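Local coordinates for esterase (Sinorhizobium meliloti 1021, PDB 4TX1), which acts as a carbohydrate acetylesterase of the SGNH-hydrolase family, removing acetyl groups by ester hydrolysis, at residues L17-S22 against I95-G100; L23-D28 against G59-T64. All blocks are in the same frame, centred on the assembly; numbering follows the deposited sequence.

Contact 1: L17-S22 against I95-G100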
loop_
_atom_site.group_PDB
_atom_site.type_symbol
_atom_site.label_atom_id
_atom_site.label_comp_id
_atom_site.label_asym_id
_atom_site.label_seq_id
_atom_site.Cartn_x
_atom_site.Cartn_y
_atom_site.Cartn_z
ATOM N N LEU A 17 13.768 2.926 23.780
ATOM C CA LEU A 17 13.785 3.136 22.319
ATOM C C LEU A 17 13.827 4.606 22.020
ATOM O O LEU A 17 12.982 5.393 22.510
ATOM C CB LEU A 17 12.549 2.499 21.638
ATOM C CG LEU A 17 12.329 2.786 20.119
ATOM C CD1 LEU A 17 13.375 2.048 19.301
ATOM C CD2 LEU A 17 10.882 2.365 19.807
ATOM N N CYS A 18 14.759 4.968 21.145
ATOM C CA CYS A 18 14.936 6.341 20.688
ATOM C C CYS A 18 14.521 6.444 19.218
ATOM O O CYS A 18 15.198 5.902 18.336
ATOM C CB CYS A 18 16.338 6.820 20.794
ATOM S SG CYS A 18 16.997 6.699 22.512
ATOM N N TYR A 19 13.372 7.027 19.009
ATOM C CA TYR A 19 12.742 7.098 17.661
ATOM C C TYR A 19 12.808 8.449 17.124
ATOM O O TYR A 19 12.162 9.410 17.610
ATOM C CB TYR A 19 11.297 6.615 17.769
ATOM C CG TYR A 19 10.600 6.247 16.446
ATOM C CD1 TYR A 19 11.020 5.126 15.721
ATOM C CD2 TYR A 19 9.565 7.000 15.936
ATOM C CE1 TYR A 19 10.358 4.712 14.570
ATOM C CE2 TYR A 19 8.949 6.649 14.702
ATOM C CZ TYR A 19 9.330 5.478 14.063
ATOM O OH TYR A 19 8.714 5.049 12.908
ATOM N N GLY A 20 13.602 8.622 16.050
ATOM C CA GLY A 20 13.795 9.942 15.506
ATOM C C GLY A 20 14.248 9.966 14.050
ATOM O O GLY A 20 14.017 9.000 13.305
ATOM N N ASP A 21 14.858 11.089 13.667
ATOM C CA ASP A 21 15.214 11.419 12.296
ATOM C C ASP A 21 16.739 11.547 12.189
ATOM O O ASP A 21 17.458 10.863 12.920
ATOM C CB ASP A 21 14.413 12.590 11.789
ATOM C CG ASP A 21 14.649 13.877 12.609
ATOM O OD1 ASP A 21 15.690 13.910 13.281
ATOM O OD2 ASP A 21 13.744 14.734 12.629
ATOM N N SER A 22 17.210 12.360 11.267
ATOM C CA SER A 22 18.664 12.435 10.979
ATOM C C SER A 22 19.368 13.057 12.209
ATOM O O SER A 22 20.564 12.759 12.392
ATOM C CB SER A 22 18.965 13.271 9.771
ATOM O OG SER A 22 18.639 14.640 10.032
ATOM N N ILE A 95 9.814 4.975 25.563
ATOM C CA ILE A 95 9.991 5.391 24.142
ATOM C C ILE A 95 10.307 6.868 24.230
ATOM O O ILE A 95 9.537 7.651 24.850
ATOM C CB ILE A 95 8.725 5.122 23.315
ATOM C CG1 ILE A 95 8.497 3.589 23.271
ATOM C CG2 ILE A 95 8.956 5.739 21.911
ATOM C CD1 ILE A 95 7.567 3.000 24.206
ATOM N N VAL A 96 11.396 7.285 23.599
ATOM C CA VAL A 96 11.767 8.691 23.468
ATOM C C VAL A 96 11.589 9.145 22.012
ATOM O O VAL A 96 12.282 8.592 21.143
ATOM C CB VAL A 96 13.256 8.915 23.872
ATOM C CG1 VAL A 96 13.585 10.447 23.842
ATOM C CG2 VAL A 96 13.441 8.272 25.285
ATOM N N PHE A 97 10.725 10.113 21.777
ATOM C CA PHE A 97 10.493 10.662 20.437
ATOM C C PHE A 97 11.267 11.959 20.274
ATOM O O PHE A 97 11.218 12.853 21.131
ATOM C CB PHE A 97 9.045 10.974 20.191
ATOM C CG PHE A 97 8.143 9.746 20.119
ATOM C CD1 PHE A 97 8.315 8.830 19.099
ATOM C CD2 PHE A 97 7.124 9.522 21.013
ATOM C CE1 PHE A 97 7.509 7.757 18.978
ATOM C CE2 PHE A 97 6.257 8.462 20.906
ATOM C CZ PHE A 97 6.489 7.514 19.908
ATOM N N MET A 98 11.986 12.050 19.177
ATOM C CA MET A 98 12.459 13.362 18.753
ATOM C C MET A 98 12.224 13.573 17.257
ATOM O O MET A 98 13.063 13.201 16.393
ATOM C CB MET A 98 13.935 13.640 19.175
ATOM C CG MET A 98 14.254 15.116 18.982
ATOM S SD MET A 98 15.835 15.677 19.682
ATOM C CE MET A 98 16.941 15.055 18.425
ATOM N N LEU A 99 11.057 14.113 16.931
ATOM C CA LEU A 99 10.632 14.294 15.556
ATOM C C LEU A 99 9.933 15.611 15.426
ATOM O O LEU A 99 9.441 16.166 16.413
ATOM C CB LEU A 99 9.705 13.130 15.114
ATOM C CG LEU A 99 10.304 11.763 14.949
ATOM C CD1 LEU A 99 9.182 10.693 14.717
ATOM C CD2 LEU A 99 11.296 11.773 13.801
ATOM N N GLY A 100 9.915 16.119 14.200
ATOM C CA GLY A 100 9.225 17.326 13.773
ATOM C C GLY A 100 9.994 18.204 12.823
ATOM O O GLY A 100 9.385 19.043 12.146
HETATM O O HOH W 1 11.227 14.966 11.882
HETATM O O HOH W 2 15.613 13.110 15.793
#
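Tyr19 and Phe97 sit side by side on one face of two parallel strands, and their rings show how neighbouring side chains mesh in a central sheet. Tyr19 CD2 lies in the plane of the Phe97 ring at its edge, 3.7 Å from Phe97 CE1, while Ile95 CG2 lies over one face of that ring. The Tyr19 ring, swung away from its own backbone N (chi1 -164°), also meets Leu99 obliquely, and Leu99 CD1 is 3.9 Å from Tyr19 CD2. The other branch of Leu99 fills the hollow beside Gly20, Leu99 CD2 resting 3.5 Å from Gly20 C and also against Asp21 CB. Helices 78-89 and 112-127 pack on this face; Cys18, Val96 and Met98, on the other, meet Trp41.

Three backbone bonds hold the register: Val96 N to Leu17 O (2.7 Å), Tyr19 N to Val96 O and Met98 N to Tyr19 O. Farther along, the link is made through water. One molecule joins Asp21 N to Met98 O, another Asp21 OD2 to Gly100 N. Water thus satisfies two buried backbone N-H groups, leaving Asp21 OD1 to cap, through Leu23 N, the helix that starts at Ser22, the probable nucleophile.

Contact 2: L23-D28 against G59-T64; sequences LTWGYD and GLNGRT
Asn61 sets its side-chain amide on end over the indole of Trp25, a case of close packing between a loop and a short helix that relies on shape. The two planes are 85° apart. Trp25 CG lies opposite its backbone N (chi1 -175°), which turns the indole to the loop. Asn61 OD1 is 3.2 Å from Trp25 CB, and Asn61 ND2 lies over one face of the indole, nearer the rim than the centre of the ring and 3.5 Å from Trp25 CE3. Next to the amide, Gly59 brings its backbone close to the helix: Gly59 CA is 3.9 Å from Thr24 CG2, and Gly59 O approaches Trp25 CD1 to 3.5 Å. Gly59, with no side chain, lies with its CA directly against the helix.

In the SGNH fold, the helix starting at the probable nucleophile Ser22 follows the first strand of the sheet, and the loop bearing Asn61 follows the second. Asn61 also touches Ser22, placing this packing beside the probable Ser-His-Asp triad.

Toward Tyr27 the contact thins. Asn61 ND2 lies near the plane of the Tyr27 ring at its edge, 3.9 Å from Tyr27 CD1, with the amide turned 71° from the ring. Tyr27 is partly exposed and stacks on His202, while Thr133 and Pro132 of a second subunit pack against Tyr27 and Asn61 respectively.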
loop_
_atom_site.group_PDB
_atom_site.type_symbol
_atom_site.label_atom_id
_atom_site.label_comp_id
_atom_site.label_asym_id
_atom_site.label_seq_id
_atom_site.Cartn_x
_atom_site.Cartn_y
_atom_site.Cartn_z
ATOM N N LEU A 23 18.657 13.772 13.045
ATOM C CA LEU A 23 19.271 14.255 14.277
ATOM C C LEU A 23 19.616 13.122 15.232
ATOM O O LEU A 23 20.508 13.272 15.989
ATOM C CB LEU A 23 18.369 15.239 15.001
ATOM C CG LEU A 23 18.395 16.638 14.491
ATOM C CD1 LEU A 23 18.346 16.782 13.030
ATOM C CD2 LEU A 23 17.364 17.512 15.132
ATOM N N THR A 24 18.863 12.022 15.204
ATOM C CA THR A 24 19.092 10.860 15.990
ATOM C C THR A 24 20.020 9.882 15.303
ATOM O O THR A 24 20.837 9.258 15.974
ATOM C CB THR A 24 17.729 10.209 16.335
ATOM O OG1 THR A 24 16.961 11.164 17.061
ATOM C CG2 THR A 24 17.824 8.959 17.145
ATOM N N TRP A 25 19.899 9.769 13.953
ATOM C CA TRP A 25 20.883 9.023 13.152
ATOM C C TRP A 25 22.289 9.577 13.442
ATOM O O TRP A 25 23.229 8.824 13.582
ATOM C CB TRP A 25 20.570 9.157 11.672
ATOM C CG TRP A 25 21.417 8.351 10.742
ATOM C CD1 TRP A 25 21.340 7.031 10.576
ATOM C CD2 TRP A 25 22.410 8.816 9.844
ATOM N NE1 TRP A 25 22.209 6.608 9.615
ATOM C CE2 TRP A 25 22.900 7.692 9.151
ATOM C CE3 TRP A 25 22.931 10.075 9.540
ATOM C CZ2 TRP A 25 23.875 7.774 8.176
ATOM C CZ3 TRP A 25 23.910 10.173 8.520
ATOM C CH2 TRP A 25 24.367 9.024 7.871
ATOM N N GLY A 26 22.385 10.897 13.479
ATOM C CA GLY A 26 23.693 11.580 13.713
ATOM C C GLY A 26 24.282 12.139 12.405
ATOM O O GLY A 26 25.369 11.820 11.995
ATOM N N TYR A 27 23.557 13.042 11.770
ATOM C CA TYR A 27 23.999 13.673 10.532
ATOM C C TYR A 27 25.039 14.780 10.704
ATOM O O TYR A 27 24.803 15.750 11.339
ATOM C CB TYR A 27 22.812 14.181 9.686
ATOM C CG TYR A 27 23.192 14.485 8.268
ATOM C CD1 TYR A 27 23.050 13.547 7.287
ATOM C CD2 TYR A 27 23.690 15.711 7.897
ATOM C CE1 TYR A 27 23.447 13.791 6.000
ATOM C CE2 TYR A 27 24.070 15.964 6.601
ATOM C CZ TYR A 27 23.953 14.994 5.662
ATOM O OH TYR A 27 24.306 15.190 4.372
ATOM N N ASP A 28 26.185 14.586 10.084
ATOM C CA ASP A 28 27.337 15.564 10.156
ATOM C C ASP A 28 27.269 16.374 8.867
ATOM O O ASP A 28 27.644 15.929 7.751
ATOM C CB ASP A 28 28.651 14.789 10.189
ATOM C CG ASP A 28 29.853 15.696 9.927
ATOM O OD1 ASP A 28 29.737 16.915 10.198
ATOM O OD2 ASP A 28 30.842 15.175 9.404
ATOM N N GLY A 59 17.017 6.134 14.406
ATOM C CA GLY A 59 16.966 7.389 13.703
ATOM C C GLY A 59 17.079 7.184 12.212
ATOM O O GLY A 59 18.054 6.622 11.685
ATOM N N LEU A 60 16.096 7.679 11.521
ATOM C CA LEU A 60 15.980 7.605 10.049
ATOM C C LEU A 60 15.992 8.959 9.396
ATOM O O LEU A 60 15.154 9.808 9.648
ATOM C CB LEU A 60 14.658 6.861 9.639
ATOM C CG LEU A 60 14.410 6.756 8.119
ATOM C CD1 LEU A 60 15.428 5.774 7.520
ATOM C CD2 LEU A 60 12.976 6.223 7.824
ATOM N N ASN A 61 16.945 9.173 8.502
ATOM C CA ASN A 61 17.057 10.439 7.830
ATOM C C ASN A 61 15.769 10.802 7.023
ATOM O O ASN A 61 15.296 9.962 6.250
ATOM C CB ASN A 61 18.237 10.514 6.917
ATOM C CG ASN A 61 19.581 10.537 7.664
ATOM O OD1 ASN A 61 19.627 10.381 8.890
ATOM N ND2 ASN A 61 20.677 10.534 6.909
ATOM N N GLY A 62 15.217 11.964 7.291
ATOM C CA GLY A 62 14.018 12.490 6.666
ATOM C C GLY A 62 12.690 12.038 7.305
ATOM O O GLY A 62 11.638 12.311 6.789
ATOM N N ARG A 63 12.750 11.293 8.378
ATOM C CA ARG A 63 11.544 10.768 8.951
ATOM C C ARG A 63 10.634 11.905 9.425
ATOM O O ARG A 63 11.100 12.771 10.076
ATOM C CB ARG A 63 11.862 9.872 10.136
ATOM C CG ARG A 63 10.659 9.397 10.923
ATOM C CD ARG A 63 10.996 8.350 11.965
ATOM N NE ARG A 63 11.125 7.023 11.428
ATOM C CZ ARG A 63 11.934 6.088 11.903
ATOM N NH1 ARG A 63 12.806 6.344 12.861
ATOM N NH2 ARG A 63 11.923 4.918 11.361
ATOM N N THR A 64 9.351 11.832 9.080
ATOM C CA THR A 64 8.340 12.760 9.497
ATOM C C THR A 64 7.538 12.121 10.645
ATOM O O THR A 64 7.661 10.908 10.925
ATOM C CB THR A 64 7.358 13.053 8.382
ATOM O OG1 THR A 64 6.503 11.875 8.205
ATOM C CG2 THR A 64 8.094 13.413 7.045
#

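In the fold
From the N terminus, the chain runs up strand 14-20, turns at Asp21 into helix 22-25, which begins with Ser22, and continues to strand 27-28. Contact 2 closes the first loop when the chain, after helix 41-49 and strand 53-59, brings 59-64 back to 23-28. The chain then passes through helix 78-89 to strand 94-98, where contact 1 closes a wider loop that holds contact 2 nested within it. Their centres are about 9 Å apart. They meet at Gly20, whose carbonyl O probably accepts hydrogen bonds from Leu60 N and Arg63 NH1. Together they tie the central strand pair to the loop and to the helix that carries the probable nucleophile.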